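Local coordinates for uncharacterized protein YLR132C (Kluyveromyces marxianus, PDB 6PFQ), which probably acts as a U6 snRNA exoribonuclease and phosphodiesterase of the 2H phosphodiesterase superfamily, at residues 26-31 against 188-193; 35-38 against 44-47; 87-92 against 128-133. One frame throughout, in Å; residues are numbered along the deposited sequence. Where two conformers were deposited one is given.

How the contacts relate
From the N terminus, helix 20-39 comes first and serves two contacts. Contact 2 closes a short loop: 44-47 turns back onto the end of the same helix, six residues on, as the chain enters strand 46-47. Contact 3 follows in series. It closes a medium loop between the end of helix 72-88 and helix 121-137. Contact 1 closes last, when 188-193 returns to helix 20-39, and its long loop encloses both others. Contacts 1 and 2 touch through Leu-30 and Pro-47, where CD1 and CB are 3.6 Å apart. Contact 3 lies across the chain's centre from contact 2, with centres about 37 Å apart.

Contact 1 (26-31 against 188-193)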
loop_
_atom_site.group_PDB
_atom_site.type_symbol
_atom_site.label_atom_id
_atom_site.label_comp_id
_atom_site.label_asym_id
_atom_site.label_seq_id
_atom_site.Cartn_x
_atom_site.Cartn_y
_atom_site.Cartn_z
ATOM N N MET A 26 -8.677 12.384 6.277
ATOM C CA MET A 26 -7.289 12.267 5.825
ATOM C C MET A 26 -6.675 13.644 5.556
ATOM O O MET A 26 -5.490 13.854 5.839
ATOM C CB MET A 26 -7.202 11.374 4.581
ATOM C CG MET A 26 -7.446 9.861 4.887
ATOM S SD MET A 26 -6.531 9.275 6.385
ATOM C CE MET A 26 -4.835 9.797 5.913
ATOM N N ASP A 27 -7.472 14.613 5.091
ATOM C CA ASP A 27 -6.984 15.989 4.983
ATOM C C ASP A 27 -6.430 16.475 6.324
ATOM O O ASP A 27 -5.297 16.963 6.403
ATOM C CB ASP A 27 -8.110 16.920 4.511
ATOM C CG ASP A 27 -8.554 16.650 3.078
ATOM O OD1 ASP A 27 -7.828 15.984 2.307
ATOM O OD2 ASP A 27 -9.658 17.100 2.698
ATOM N N LEU A 28 -7.202 16.343 7.413
ATOM C CA LEU A 28 -6.701 16.922 8.661
ATOM C C LEU A 28 -5.556 16.095 9.242
ATOM O O LEU A 28 -4.616 16.662 9.814
ATOM C CB LEU A 28 -7.841 17.132 9.692
ATOM C CG LEU A 28 -8.353 16.098 10.705
ATOM C CD1 LEU A 28 -7.438 15.902 11.940
ATOM C CD2 LEU A 28 -9.800 16.410 11.151
ATOM N N VAL A 29 -5.585 14.768 9.091
ATOM C CA VAL A 29 -4.473 13.967 9.603
ATOM C C VAL A 29 -3.171 14.327 8.891
ATOM O O VAL A 29 -2.142 14.576 9.536
ATOM C CB VAL A 29 -4.798 12.463 9.489
ATOM C CG1 VAL A 29 -3.546 11.592 9.817
ATOM C CG2 VAL A 29 -5.966 12.133 10.447
ATOM N N LEU A 30 -3.195 14.384 7.562
ATOM C CA LEU A 30 -1.957 14.656 6.830
ATOM C C LEU A 30 -1.499 16.092 7.029
ATOM O O LEU A 30 -0.289 16.356 7.096
ATOM C CB LEU A 30 -2.157 14.349 5.336
ATOM C CG LEU A 30 -2.366 12.836 5.119
ATOM C CD1 LEU A 30 -2.831 12.521 3.701
ATOM C CD2 LEU A 30 -1.111 12.057 5.486
ATOM N N LYS A 31 -2.438 17.035 7.186
ATOM C CA LYS A 31 -2.003 18.398 7.479
ATOM C C LYS A 31 -1.249 18.435 8.796
ATOM O O LYS A 31 -0.205 19.089 8.915
ATOM C CB LYS A 31 -3.189 19.366 7.477
ATOM C CG LYS A 31 -2.736 20.791 7.673
ATOM C CD LYS A 31 -3.821 21.817 7.314
ATOM C CE LYS A 31 -5.099 21.557 8.036
ATOM N NZ LYS A 31 -6.064 22.715 7.768
ATOM N N SER A 188 1.431 11.434 15.979
ATOM C CA SER A 188 0.506 10.305 16.117
ATOM C C SER A 188 -0.841 10.611 16.787
ATOM O O SER A 188 -1.638 9.685 16.946
ATOM C CB SER A 188 1.189 9.185 16.925
ATOM O OG SER A 188 2.255 8.664 16.155
ATOM N N ASP A 189 -1.114 11.846 17.219
ATOM C CA ASP A 189 -2.278 12.045 18.090
ATOM C C ASP A 189 -3.604 11.848 17.372
ATOM O O ASP A 189 -4.626 11.631 18.036
ATOM C CB ASP A 189 -2.269 13.446 18.736
ATOM C CG ASP A 189 -1.089 13.651 19.682
ATOM O OD1 ASP A 189 -0.360 12.684 19.972
ATOM O OD2 ASP A 189 -0.889 14.780 20.154
ATOM N N ARG A 190 -3.646 11.985 16.046
ATOM C CA ARG A 190 -4.907 11.785 15.347
ATOM C C ARG A 190 -5.037 10.369 14.790
ATOM O O ARG A 190 -5.984 10.092 14.054
ATOM C CB ARG A 190 -5.076 12.792 14.199
ATOM C CG ARG A 190 -4.702 14.271 14.490
ATOM C CD ARG A 190 -5.876 15.050 15.163
ATOM N NE ARG A 190 -6.128 14.677 16.563
ATOM C CZ ARG A 190 -5.422 15.133 17.610
ATOM N NH1 ARG A 190 -4.388 15.954 17.426
ATOM N NH2 ARG A 190 -5.736 14.778 18.839
ATOM N N LEU A 191 -4.128 9.462 15.125
ATOM C CA LEU A 191 -4.286 8.105 14.618
ATOM C C LEU A 191 -5.540 7.393 15.121
ATOM O O LEU A 191 -6.122 6.626 14.330
ATOM C CB LEU A 191 -3.031 7.275 14.926
ATOM C CG LEU A 191 -1.928 7.520 13.877
ATOM C CD1 LEU A 191 -0.667 6.747 14.249
ATOM C CD2 LEU A 191 -2.394 7.044 12.492
ATOM N N PRO A 192 -6.030 7.606 16.347
ATOM C CA PRO A 192 -7.296 6.939 16.713
ATOM C C PRO A 192 -8.436 7.334 15.802
ATOM O O PRO A 192 -9.254 6.480 15.439
ATOM C CB PRO A 192 -7.528 7.372 18.166
ATOM C CG PRO A 192 -6.116 7.557 18.701
ATOM C CD PRO A 192 -5.363 8.211 17.516
ATOM N N LEU A 193 -8.511 8.622 15.429
ATOM C CA LEU A 193 -9.527 9.080 14.489
ATOM C C LEU A 193 -9.367 8.393 13.134
ATOM O O LEU A 193 -10.351 7.998 12.499
ATOM C CB LEU A 193 -9.422 10.603 14.342
ATOM C CG LEU A 193 -10.293 11.255 13.267
ATOM C CD1 LEU A 193 -11.771 11.343 13.774
ATOM C CD2 LEU A 193 -9.761 12.640 12.894
#
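Leu-28 meets Arg-190 and Leu-193 with the methyls at its tip. Its CD1 comes within 3.7 Å of Arg-190 CD, and the two side chains cross at about a right angle. Leu-28 thus touches the aliphatic part of the arginine. Leu-193 CD2 meets Leu-28 CD1 tip to tip at 4.1 Å. Leu-28 has two conformers, so these contacts hold for one of them and are less certain than the next. Val-29 CG2 rests 3.9 Å from Arg-190 CB, and the CA atoms of this pair are the nearest across the two segments.

Val-29 CG2 is anti to the carbonyl carbon and faces Arg-190, whereas CG1 takes the position anti to the backbone N (chi1 171°). The arginine chain bends at chi2 and chi3, which helps carry its charged end away.

Further out, a type I beta turn runs from Ser-188 to Leu-191, and Arg-190 within it is the N-cap of helix 191-197. Ser-188 OG is hydrogen-bonded to the last turn of helix 169-186, where the backbone carbonyl oxygens of Val-183 and Ala-184 are the candidate acceptors. Val-29 and Leu-191 both touch Trp-102 of strand 102-106.

The contact joins the middle of helix 20-39 to the start of helix 191-197, away from the UMP site. It is purely apolar: Arg-190 contributes methylene surface here, not charge.

Contact 2 (35-38 against 44-47); sequences AVMD and SFEP
Met-37 and Phe-45 cross obliquely, with the sulfur set obliquely to the ring in a Met-aromatic contact. Met-37 SD is 3.9 Å from Phe-45 CE2. It lies 5.2 Å from the centroid of the Phe-45 ring, 69° off the ring normal. Met-37 CG sits 4.0 Å from the same Phe-45 CE2 atom, so one corner of the ring takes most of the touch. The first two methionine torsions (chi1 -56°, chi2 -60°) place the sulfur near Phe-45, and chi3 sets only the CE methyl.

Ser-44 lies near the start of the methionine side chain, its OG 4.1 Å from Met-37 CB. Next to it the contact turns polar. Asp-38 OD1 and Ser-44 OG are 3.7 Å apart and are joined through a water. That water donates to Asp-38 OD1 at 2.8 Å and accepts from Ser-44 OG at 2.9 Å.

Leu-179, Leu-182 and Val-183 of helix 169-186 also pack against Met-37, while Phe-45 touches Ala-160 of strand 154-161. Asn-34 OD1 accepts a hydrogen bond from Phe-45 N.

The chemistry is therefore divided. Buried sulfur and ring pack the returning chain against helix 20-39, and a water links the carboxylate to the hydroxyl at the more open side.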
loop_
_atom_site.group_PDB
_atom_site.type_symbol
_atom_site.label_atom_id
_atom_site.label_comp_id
_atom_site.label_asym_id
_atom_site.label_seq_id
_atom_site.Cartn_x
_atom_site.Cartn_y
_atom_site.Cartn_z
ATOM N N ALA A 35 2.620 19.506 9.414
ATOM C CA ALA A 35 3.032 20.586 10.314
ATOM C C ALA A 35 4.225 20.161 11.160
ATOM O O ALA A 35 5.138 20.959 11.400
ATOM C CB ALA A 35 1.858 21.011 11.226
ATOM N N VAL A 36 4.242 18.905 11.612
ATOM C CA VAL A 36 5.411 18.379 12.314
ATOM C C VAL A 36 6.626 18.289 11.375
ATOM O O VAL A 36 7.749 18.619 11.768
ATOM C CB VAL A 36 5.079 17.022 12.955
ATOM C CG1 VAL A 36 6.315 16.453 13.615
ATOM C CG2 VAL A 36 3.926 17.167 13.974
ATOM N N MET A 37 6.433 17.855 10.125
ATOM C CA MET A 37 7.574 17.835 9.203
ATOM C C MET A 37 8.144 19.244 9.014
ATOM O O MET A 37 9.364 19.444 9.041
ATOM C CB MET A 37 7.187 17.232 7.843
ATOM C CG MET A 37 6.591 15.820 7.909
ATOM S SD MET A 37 7.754 14.646 8.636
ATOM C CE MET A 37 7.202 14.665 10.352
ATOM N N ASP A 38 7.273 20.238 8.850
ATOM C CA ASP A 38 7.739 21.619 8.695
ATOM C C ASP A 38 8.551 22.068 9.899
ATOM O O ASP A 38 9.622 22.665 9.753
ATOM C CB ASP A 38 6.549 22.561 8.529
ATOM C CG ASP A 38 5.944 22.498 7.164
ATOM O OD1 ASP A 38 6.631 22.030 6.242
ATOM O OD2 ASP A 38 4.777 22.929 7.009
ATOM N N SER A 44 7.760 17.095 3.333
ATOM C CA SER A 44 6.345 16.816 3.558
ATOM C C SER A 44 5.807 15.685 2.668
ATOM O O SER A 44 6.323 15.394 1.590
ATOM C CB SER A 44 5.516 18.085 3.334
ATOM O OG SER A 44 5.635 18.916 4.483
ATOM N N PHE A 45 4.712 15.088 3.133
ATOM C CA PHE A 45 4.017 14.006 2.459
ATOM C C PHE A 45 2.928 14.550 1.551
ATOM O O PHE A 45 2.088 15.355 1.992
ATOM C CB PHE A 45 3.407 13.064 3.506
ATOM C CG PHE A 45 4.441 12.358 4.330
ATOM C CD1 PHE A 45 5.083 11.217 3.834
ATOM C CD2 PHE A 45 4.796 12.853 5.592
ATOM C CE1 PHE A 45 6.057 10.578 4.601
ATOM C CE2 PHE A 45 5.777 12.216 6.375
ATOM C CZ PHE A 45 6.400 11.076 5.872
ATOM N N GLU A 46 2.987 14.178 0.282
ATOM C CA GLU A 46 1.868 14.445 -0.627
ATOM C C GLU A 46 0.720 13.500 -0.299
ATOM O O GLU A 46 0.928 12.276 -0.246
ATOM C CB GLU A 46 2.323 14.243 -2.091
ATOM C CG GLU A 46 1.207 14.464 -3.117
ATOM C CD GLU A 46 0.841 15.904 -3.291
ATOM O OE1 GLU A 46 1.514 16.787 -2.724
ATOM O OE2 GLU A 46 -0.130 16.160 -4.017
ATOM N N PRO A 47 -0.485 14.007 -0.065
ATOM C CA PRO A 47 -1.631 13.113 0.190
ATOM C C PRO A 47 -1.909 12.230 -1.013
ATOM O O PRO A 47 -1.952 12.703 -2.144
ATOM C CB PRO A 47 -2.792 14.093 0.443
ATOM C CG PRO A 47 -2.071 15.298 1.027
ATOM C CD PRO A 47 -0.833 15.427 0.165
HETATM O O HOH W 1 8.222 20.234 4.890
#

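Contact 3 (87-92 against 128-133)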
loop_
_atom_site.group_PDB
_atom_site.type_symbol
_atom_site.label_atom_id
_atom_site.label_comp_id
_atom_site.label_asym_id
_atom_site.label_seq_id
_atom_site.Cartn_x
_atom_site.Cartn_y
_atom_site.Cartn_z
ATOM N N ARG A 87 -11.395 -16.995 -6.725
ATOM C CA ARG A 87 -12.835 -17.201 -6.860
ATOM C C ARG A 87 -13.295 -18.401 -6.051
ATOM O O ARG A 87 -14.348 -18.354 -5.408
ATOM C CB ARG A 87 -13.212 -17.375 -8.335
ATOM N N ALA A 88 -12.502 -19.470 -6.036
ATOM C CA ALA A 88 -12.897 -20.681 -5.328
ATOM C C ALA A 88 -12.828 -20.518 -3.814
ATOM O O ALA A 88 -13.319 -21.390 -3.092
ATOM C CB ALA A 88 -12.027 -21.866 -5.774
ATOM N N LEU A 89 -12.230 -19.441 -3.307
ATOM C CA LEU A 89 -12.254 -19.242 -1.868
ATOM C C LEU A 89 -13.684 -19.044 -1.394
ATOM O O LEU A 89 -14.546 -18.547 -2.131
ATOM C CB LEU A 89 -11.401 -18.039 -1.460
ATOM C CG LEU A 89 -9.901 -18.202 -1.679
ATOM C CD1 LEU A 89 -9.162 -16.902 -1.285
ATOM C CD2 LEU A 89 -9.388 -19.412 -0.890
ATOM N N GLU A 90 -13.920 -19.441 -0.145
ATOM C CA GLU A 90 -15.239 -19.286 0.459
ATOM C C GLU A 90 -15.621 -17.817 0.587
ATOM O O GLU A 90 -16.758 -17.438 0.264
ATOM C CB GLU A 90 -15.279 -19.978 1.820
ATOM N N CYS A 91 -14.671 -16.970 1.004
ATOM C CA CYS A 91 -14.991 -15.597 1.375
ATOM C C CYS A 91 -15.642 -14.889 0.200
ATOM O O CYS A 91 -15.421 -15.238 -0.960
ATOM C CB CYS A 91 -13.735 -14.842 1.814
ATOM S SG CYS A 91 -12.710 -14.287 0.453
ATOM N N LYS A 92 -16.538 -13.963 0.517
ATOM C CA LYS A 92 -17.226 -13.150 -0.476
ATOM C C LYS A 92 -16.797 -11.696 -0.425
ATOM O O LYS A 92 -17.169 -10.900 -1.292
ATOM C CB LYS A 92 -18.739 -13.237 -0.239
ATOM N N LYS A 128 -4.889 -13.834 4.463
ATOM C CA LYS A 128 -3.934 -14.938 4.407
ATOM C C LYS A 128 -4.228 -15.948 3.303
ATOM O O LYS A 128 -3.281 -16.339 2.599
ATOM C CB LYS A 128 -3.868 -15.645 5.767
ATOM C CG LYS A 128 -2.821 -16.736 5.803
ATOM C CD LYS A 128 -2.661 -17.271 7.221
ATOM C CE LYS A 128 -1.570 -18.335 7.289
ATOM N NZ LYS A 128 -0.220 -17.747 7.050
ATOM N N PRO A 129 -5.469 -16.375 3.061
ATOM C CA PRO A 129 -5.679 -17.345 1.969
ATOM C C PRO A 129 -5.404 -16.757 0.595
ATOM O O PRO A 129 -4.987 -17.492 -0.303
ATOM C CB PRO A 129 -7.145 -17.771 2.131
ATOM C CG PRO A 129 -7.577 -17.268 3.432
ATOM C CD PRO A 129 -6.703 -16.129 3.823
ATOM N N VAL A 130 -5.609 -15.444 0.415
ATOM C CA VAL A 130 -5.240 -14.782 -0.835
ATOM C C VAL A 130 -3.727 -14.773 -1.007
ATOM O O VAL A 130 -3.205 -15.141 -2.059
ATOM C CB VAL A 130 -5.812 -13.349 -0.862
ATOM C CG1 VAL A 130 -5.360 -12.587 -2.107
ATOM C CG2 VAL A 130 -7.345 -13.376 -0.743
ATOM N N LEU A 131 -2.991 -14.332 0.024
ATOM C CA LEU A 131 -1.535 -14.336 -0.095
ATOM C C LEU A 131 -1.013 -15.743 -0.370
ATOM O O LEU A 131 -0.044 -15.920 -1.119
ATOM C CB LEU A 131 -0.909 -13.768 1.180
ATOM C CG LEU A 131 -1.231 -12.280 1.423
ATOM C CD1 LEU A 131 -0.374 -11.828 2.598
ATOM C CD2 LEU A 131 -0.928 -11.443 0.211
ATOM N N SER A 132 -1.646 -16.757 0.232
ATOM C CA SER A 132 -1.183 -18.121 0.000
ATOM C C SER A 132 -1.286 -18.495 -1.466
ATOM O O SER A 132 -0.383 -19.136 -2.008
ATOM C CB SER A 132 -1.968 -19.110 0.858
ATOM O OG SER A 132 -1.605 -18.952 2.211
ATOM N N ILE A 133 -2.371 -18.089 -2.126
ATOM C CA ILE A 133 -2.520 -18.345 -3.553
ATOM C C ILE A 133 -1.439 -17.625 -4.350
ATOM O O ILE A 133 -0.837 -18.201 -5.269
ATOM C CB ILE A 133 -3.930 -17.918 -4.007
ATOM C CG1 ILE A 133 -4.980 -18.844 -3.380
ATOM C CG2 ILE A 133 -4.032 -17.956 -5.537
ATOM C CD1 ILE A 133 -6.346 -18.250 -3.330
#
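Leu-89 points its side chain at helix 121-137, where Pro-129, Val-130 and Ile-133 receive it. Its CB starts where the chain leaves helix 72-88 and is directed toward the partner helix. At Leu-89 CG the first contact is made, 3.9 Å from Ile-133 CD1. CG stands anti to the carbonyl carbon (chi1 -67°), which sends the branch across to the helix. The two methyls share Ile-133 and Pro-129. Leu-89 CD1 makes the closest approach, 3.7 Å to Ile-133 CD1. Leu-89 CD1 and CD2 each lie 4.1 Å from Pro-129 CB. Leu-89 CD1 adds Val-130 CG2, at 4.0 Å.

Each partner comes from its own direction. Ile-133 reaches out tip to tip, Val-130 crosses at about a right angle, and the proline ring is met obliquely at CB. The three residues sit on one side of the helix, Ile-133 one turn after Pro-129. Were Leu-89 replaced by alanine, a gap is likely to open beside Ile-133 CD1, with Val-130 CG2 and Pro-129 CB left without their apolar mate.

Ile-133 also touches Glu-85 and Ile-86, so helix 72-88 packs on the same residue from its last turns. Cys-91 touches Leu-218, the C-terminal residue. The contact thus joins the exit of helix 72-88, on the way to strand 94-99, to the middle of helix 121-137, which follows strand 112-119.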